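Local coordinates for Sys-1 protein (Caenorhabditis elegans, PDB 3C2G), which acts in the Wnt asymmetry pathway as a beta-catenin that binds the TCF factor POP-1 directly and activates or represses target genes, at residues K28-W33 and Q52-I57; K63-P66 and S72-A75. All blocks are in the same frame, centred on the assembly; numbering follows the deposited sequence.

In the fold
Both contacts lie in the N-terminal part of the armadillo domain, on the same side of the chain's centre; their own centres lie about 46 and 47 Å from it. Contact 1 packs helix 20-37 against helix 47-62. Contact 2 follows in the chain: the loop that leaves helix 47-62 meets the first turn of helix 71-90. The centres of the two contacts are about 17 Å apart and their nearest atoms about 7 Å, so the two do not touch. Helix 20-37 links them, because Leu-24 and Arg-23 touch Tyr-73 of contact 2 while Ile-30 and Trp-33 form one side of contact 1. Contact 1 is wholly apolar and buried, whereas contact 2 is largely polar and partly buried.

Contact 1. Residues K28-W33 and Q52-I57; sequences KTIRTW and QQILNI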
# COMPACT_ATOMS: atom_id res chain seq x y z
N LYS A 28 23.72 24.36 35.03
CA LYS A 28 24.42 23.13 35.43
C LYS A 28 23.87 22.61 36.76
O LYS A 28 23.61 21.41 36.90
CB LYS A 28 25.92 23.35 35.58
CG LYS A 28 26.65 23.66 34.28
CD LYS A 28 28.14 23.90 34.53
CE LYS A 28 28.91 24.15 33.23
NZ LYS A 28 30.32 24.59 33.48
N THR A 29 23.70 23.52 37.70
CA THR A 29 23.19 23.21 39.03
C THR A 29 21.82 22.54 38.96
O THR A 29 21.65 21.43 39.47
CB THR A 29 23.15 24.50 39.90
OG1 THR A 29 24.47 25.05 40.00
CG2 THR A 29 22.62 24.21 41.30
N ILE A 30 20.87 23.21 38.32
CA ILE A 30 19.52 22.65 38.12
C ILE A 30 19.56 21.30 37.39
O ILE A 30 18.83 20.38 37.76
CB ILE A 30 18.59 23.65 37.38
CG1 ILE A 30 18.35 24.89 38.26
CG2 ILE A 30 17.26 22.98 36.99
CD1 ILE A 30 17.79 26.10 37.51
N ARG A 31 20.41 21.17 36.38
CA ARG A 31 20.53 19.91 35.65
C ARG A 31 21.05 18.81 36.56
O ARG A 31 20.51 17.71 36.60
CB ARG A 31 21.45 20.08 34.43
CG ARG A 31 21.56 18.84 33.57
CD ARG A 31 22.58 19.03 32.45
NE ARG A 31 22.85 17.77 31.77
CZ ARG A 31 23.94 17.03 31.95
NH1 ARG A 31 24.90 17.41 32.78
NH2 ARG A 31 24.07 15.89 31.28
N THR A 32 22.10 19.13 37.31
CA THR A 32 22.70 18.19 38.25
C THR A 32 21.67 17.69 39.25
O THR A 32 21.55 16.49 39.47
CB THR A 32 23.89 18.83 38.97
OG1 THR A 32 24.79 19.35 37.98
CG2 THR A 32 24.61 17.81 39.83
N TRP A 33 20.91 18.62 39.83
CA TRP A 33 19.86 18.27 40.78
C TRP A 33 18.86 17.28 40.19
O TRP A 33 18.53 16.28 40.83
CB TRP A 33 19.14 19.53 41.27
CG TRP A 33 17.93 19.29 42.12
CD1 TRP A 33 17.88 18.67 43.33
CD2 TRP A 33 16.58 19.68 41.81
NE1 TRP A 33 16.59 18.64 43.80
CE2 TRP A 33 15.77 19.26 42.89
CE3 TRP A 33 15.98 20.34 40.74
CZ2 TRP A 33 14.39 19.48 42.92
CZ3 TRP A 33 14.61 20.56 40.77
CH2 TRP A 33 13.83 20.13 41.85
N GLN A 52 6.52 23.67 35.70
CA GLN A 52 6.33 24.97 35.04
C GLN A 52 7.49 25.95 35.27
O GLN A 52 7.92 26.64 34.33
CB GLN A 52 5.00 25.61 35.45
CG GLN A 52 4.48 26.63 34.43
CD GLN A 52 4.37 26.06 33.01
OE1 GLN A 52 3.65 25.08 32.77
NE2 GLN A 52 5.08 26.67 32.06
N GLN A 53 7.97 26.00 36.51
CA GLN A 53 9.12 26.83 36.89
C GLN A 53 10.35 26.48 36.06
O GLN A 53 10.99 27.38 35.51
CB GLN A 53 9.47 26.66 38.38
CG GLN A 53 8.55 27.35 39.35
CD GLN A 53 8.99 27.20 40.81
OE1 GLN A 53 9.15 26.08 41.32
NE2 GLN A 53 9.19 28.33 41.49
N ILE A 54 10.67 25.19 35.98
CA ILE A 54 11.80 24.72 35.17
C ILE A 54 11.59 25.03 33.69
O ILE A 54 12.50 25.52 33.01
CB ILE A 54 12.05 23.21 35.33
CG1 ILE A 54 12.07 22.80 36.81
CG2 ILE A 54 13.33 22.79 34.58
CD1 ILE A 54 13.43 22.67 37.42
N LEU A 55 10.39 24.74 33.18
CA LEU A 55 10.10 24.97 31.78
C LEU A 55 10.28 26.44 31.46
O LEU A 55 10.84 26.80 30.42
CB LEU A 55 8.68 24.51 31.41
CG LEU A 55 8.39 23.00 31.37
CD1 LEU A 55 6.91 22.73 31.05
CD2 LEU A 55 9.30 22.27 30.38
N ASN A 56 9.82 27.29 32.38
CA ASN A 56 9.90 28.72 32.17
C ASN A 56 11.34 29.22 32.16
O ASN A 56 11.65 30.18 31.47
CB ASN A 56 9.05 29.48 33.19
CG ASN A 56 7.57 29.49 32.82
OD1 ASN A 56 7.19 29.08 31.72
ND2 ASN A 56 6.74 29.97 33.74
N ILE A 57 12.21 28.53 32.90
CA ILE A 57 13.64 28.84 32.87
C ILE A 57 14.30 28.33 31.57
O ILE A 57 15.08 29.05 30.93
CB ILE A 57 14.40 28.31 34.13
CG1 ILE A 57 13.97 29.10 35.37
CG2 ILE A 57 15.90 28.44 33.95
CD1 ILE A 57 14.54 28.55 36.69
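Ile-30 of 28-33 and Ile-54 of 52-57 meet through their methyl groups. CG2 of Ile-30 lies 3.9 Å from CD1 of Ile-54, and the two side chains run past each other in opposite directions. The branches of Ile-30 divide the work. CG2 stands anti to the backbone N and serves Ile-54. Ile-30 CD1, at the end of the longer branch, lies 4.2 Å from Ile-57 CD1.

The one aromatic contact is made by Trp-33. Trp-33 CZ3 is 4.1 Å from Ile-54 CD1, which sits at the rim of the indole, near the ring plane, and not over a face. The same methyl therefore touches both Ile-30 and Trp-33. A chi2 of -98°, off the usual staggered value, places Ile-54 CD1 against these two partners.

No hydrogen bond crosses between the segments. The polar bonds stay within each helix. Thr-32 OG1 donates to the carbonyl O of Lys-28 at 2.6 Å, and that oxygen also takes the backbone N-H of Thr-32. Gln-52 NE2 reaches Asn-56 OD1 at 3.2 Å, one turn on.

The segments 28-33 and 52-57 run roughly antiparallel, at 141°, and their axes come no closer than 12.4 Å. Side-chain ends alone bridge this wide spacing, and only 149 Å² is buried. Other parts of the fold complete the core. Helix 3-13 packs on Ile-30 through Ala-10 and Ile-11. Phe-39 meets the Trp-33 ring edge-to-face, and Trp-14 touches Ile-57. Phe-88 of helix 71-90 touches Ile-54. Helices 3-13 and 71-90 thus both border this pair within the armadillo domain.

Contact 2. Residues K63-P66 and S72-A75; sequences KPQP and SYYA
The backbone of Gln-65, in an extended piece of loop, gives its N-H to the phenol oxygen of Tyr-74 on helix 71-90. The bond is weak: Gln-65 N to Tyr-74 OH is 3.5 Å, with an N-H...O angle of 153°. Gln-65 N lies near the plane of the Tyr-74 ring, at its edge. The carbonyl O of Gln-65 is also close to Tyr-74 OH, at 3.4 Å, but the angle is too poor for a bond. The phenol thus ends against the Gln-65 backbone, and Gln-65 CB lies 4.0 Å from Tyr-74 OH. With CG of Tyr-74 anti to the carbonyl carbon (chi1 -76°), the ring extends from the helix to the loop.

This is a loop joining two successive helices of the armadillo domain. It leaves helix 47-62 and leads into helix 71-90. Residues 63-66 stand apart from the first turn of that helix, and side chains span the gap.

The side chain of Gln-65 goes to the other tyrosine. It is extended beyond CG and crosses Tyr-73 at about a right angle. Gln-65 NE2 comes to the ring edge, 3.6 Å from Tyr-73 OH. The amide and ring planes are 63° apart. The hydrogen bond of Tyr-73 OH is with the carbonyl O of Pro-20, at the start of helix 20-37. Arg-23 of that helix touches both Gln-65 and Tyr-73. CD2 of Tyr-73 lies over one face of the Tyr-74 ring, toward the rim.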
# COMPACT_ATOMS: atom_id res chain seq x y z
N LYS A 63 16.44 32.35 25.05
CA LYS A 63 16.30 33.69 24.46
C LYS A 63 17.65 34.39 24.32
O LYS A 63 18.53 34.18 25.15
CB LYS A 63 15.34 34.56 25.29
CG LYS A 63 13.90 34.15 25.15
CD LYS A 63 12.96 35.07 25.90
CE LYS A 63 11.64 34.38 26.12
NZ LYS A 63 10.55 35.33 26.46
N PRO A 64 17.82 35.20 23.26
CA PRO A 64 19.07 35.94 23.09
C PRO A 64 19.25 36.98 24.19
O PRO A 64 18.29 37.64 24.58
CB PRO A 64 18.89 36.64 21.74
CG PRO A 64 17.41 36.68 21.50
CD PRO A 64 16.87 35.44 22.15
N GLN A 65 20.48 37.08 24.70
CA GLN A 65 20.84 38.11 25.66
C GLN A 65 21.57 39.24 24.92
O GLN A 65 22.51 38.97 24.17
CB GLN A 65 21.72 37.52 26.77
CG GLN A 65 21.25 36.16 27.28
CD GLN A 65 21.87 35.79 28.63
OE1 GLN A 65 22.02 36.64 29.51
NE2 GLN A 65 22.22 34.51 28.79
N PRO A 66 21.14 40.50 25.12
CA PRO A 66 21.66 41.70 24.42
C PRO A 66 23.19 41.84 24.41
O PRO A 66 23.75 42.30 23.41
CB PRO A 66 21.01 42.87 25.18
CG PRO A 66 20.42 42.27 26.44
CD PRO A 66 20.08 40.86 26.08
N SER A 72 30.37 29.37 21.76
CA SER A 72 30.81 28.39 22.76
C SER A 72 29.96 28.51 24.02
O SER A 72 29.59 27.52 24.63
CB SER A 72 32.28 28.61 23.14
OG SER A 72 32.94 29.45 22.20
N TYR A 73 29.69 29.76 24.40
CA TYR A 73 28.90 30.02 25.59
C TYR A 73 27.47 29.50 25.42
O TYR A 73 26.98 28.72 26.24
CB TYR A 73 28.89 31.51 25.96
CG TYR A 73 27.87 31.79 27.02
CD1 TYR A 73 28.13 31.51 28.36
CD2 TYR A 73 26.60 32.28 26.68
CE1 TYR A 73 27.17 31.73 29.34
CE2 TYR A 73 25.64 32.50 27.65
CZ TYR A 73 25.93 32.22 28.98
OH TYR A 73 24.98 32.43 29.94
N TYR A 74 26.82 29.93 24.35
CA TYR A 74 25.44 29.56 24.10
C TYR A 74 25.24 28.05 23.94
O TYR A 74 24.25 27.50 24.44
CB TYR A 74 24.88 30.30 22.89
CG TYR A 74 24.53 31.75 23.13
CD1 TYR A 74 23.51 32.11 24.03
CD2 TYR A 74 25.19 32.77 22.44
CE1 TYR A 74 23.17 33.46 24.23
CE2 TYR A 74 24.86 34.11 22.63
CZ TYR A 74 23.85 34.45 23.53
OH TYR A 74 23.53 35.78 23.72
N ALA A 75 26.17 27.38 23.27
CA ALA A 75 26.09 25.92 23.11
C ALA A 75 26.14 25.22 24.46
O ALA A 75 25.46 24.21 24.67
CB ALA A 75 27.20 25.41 22.22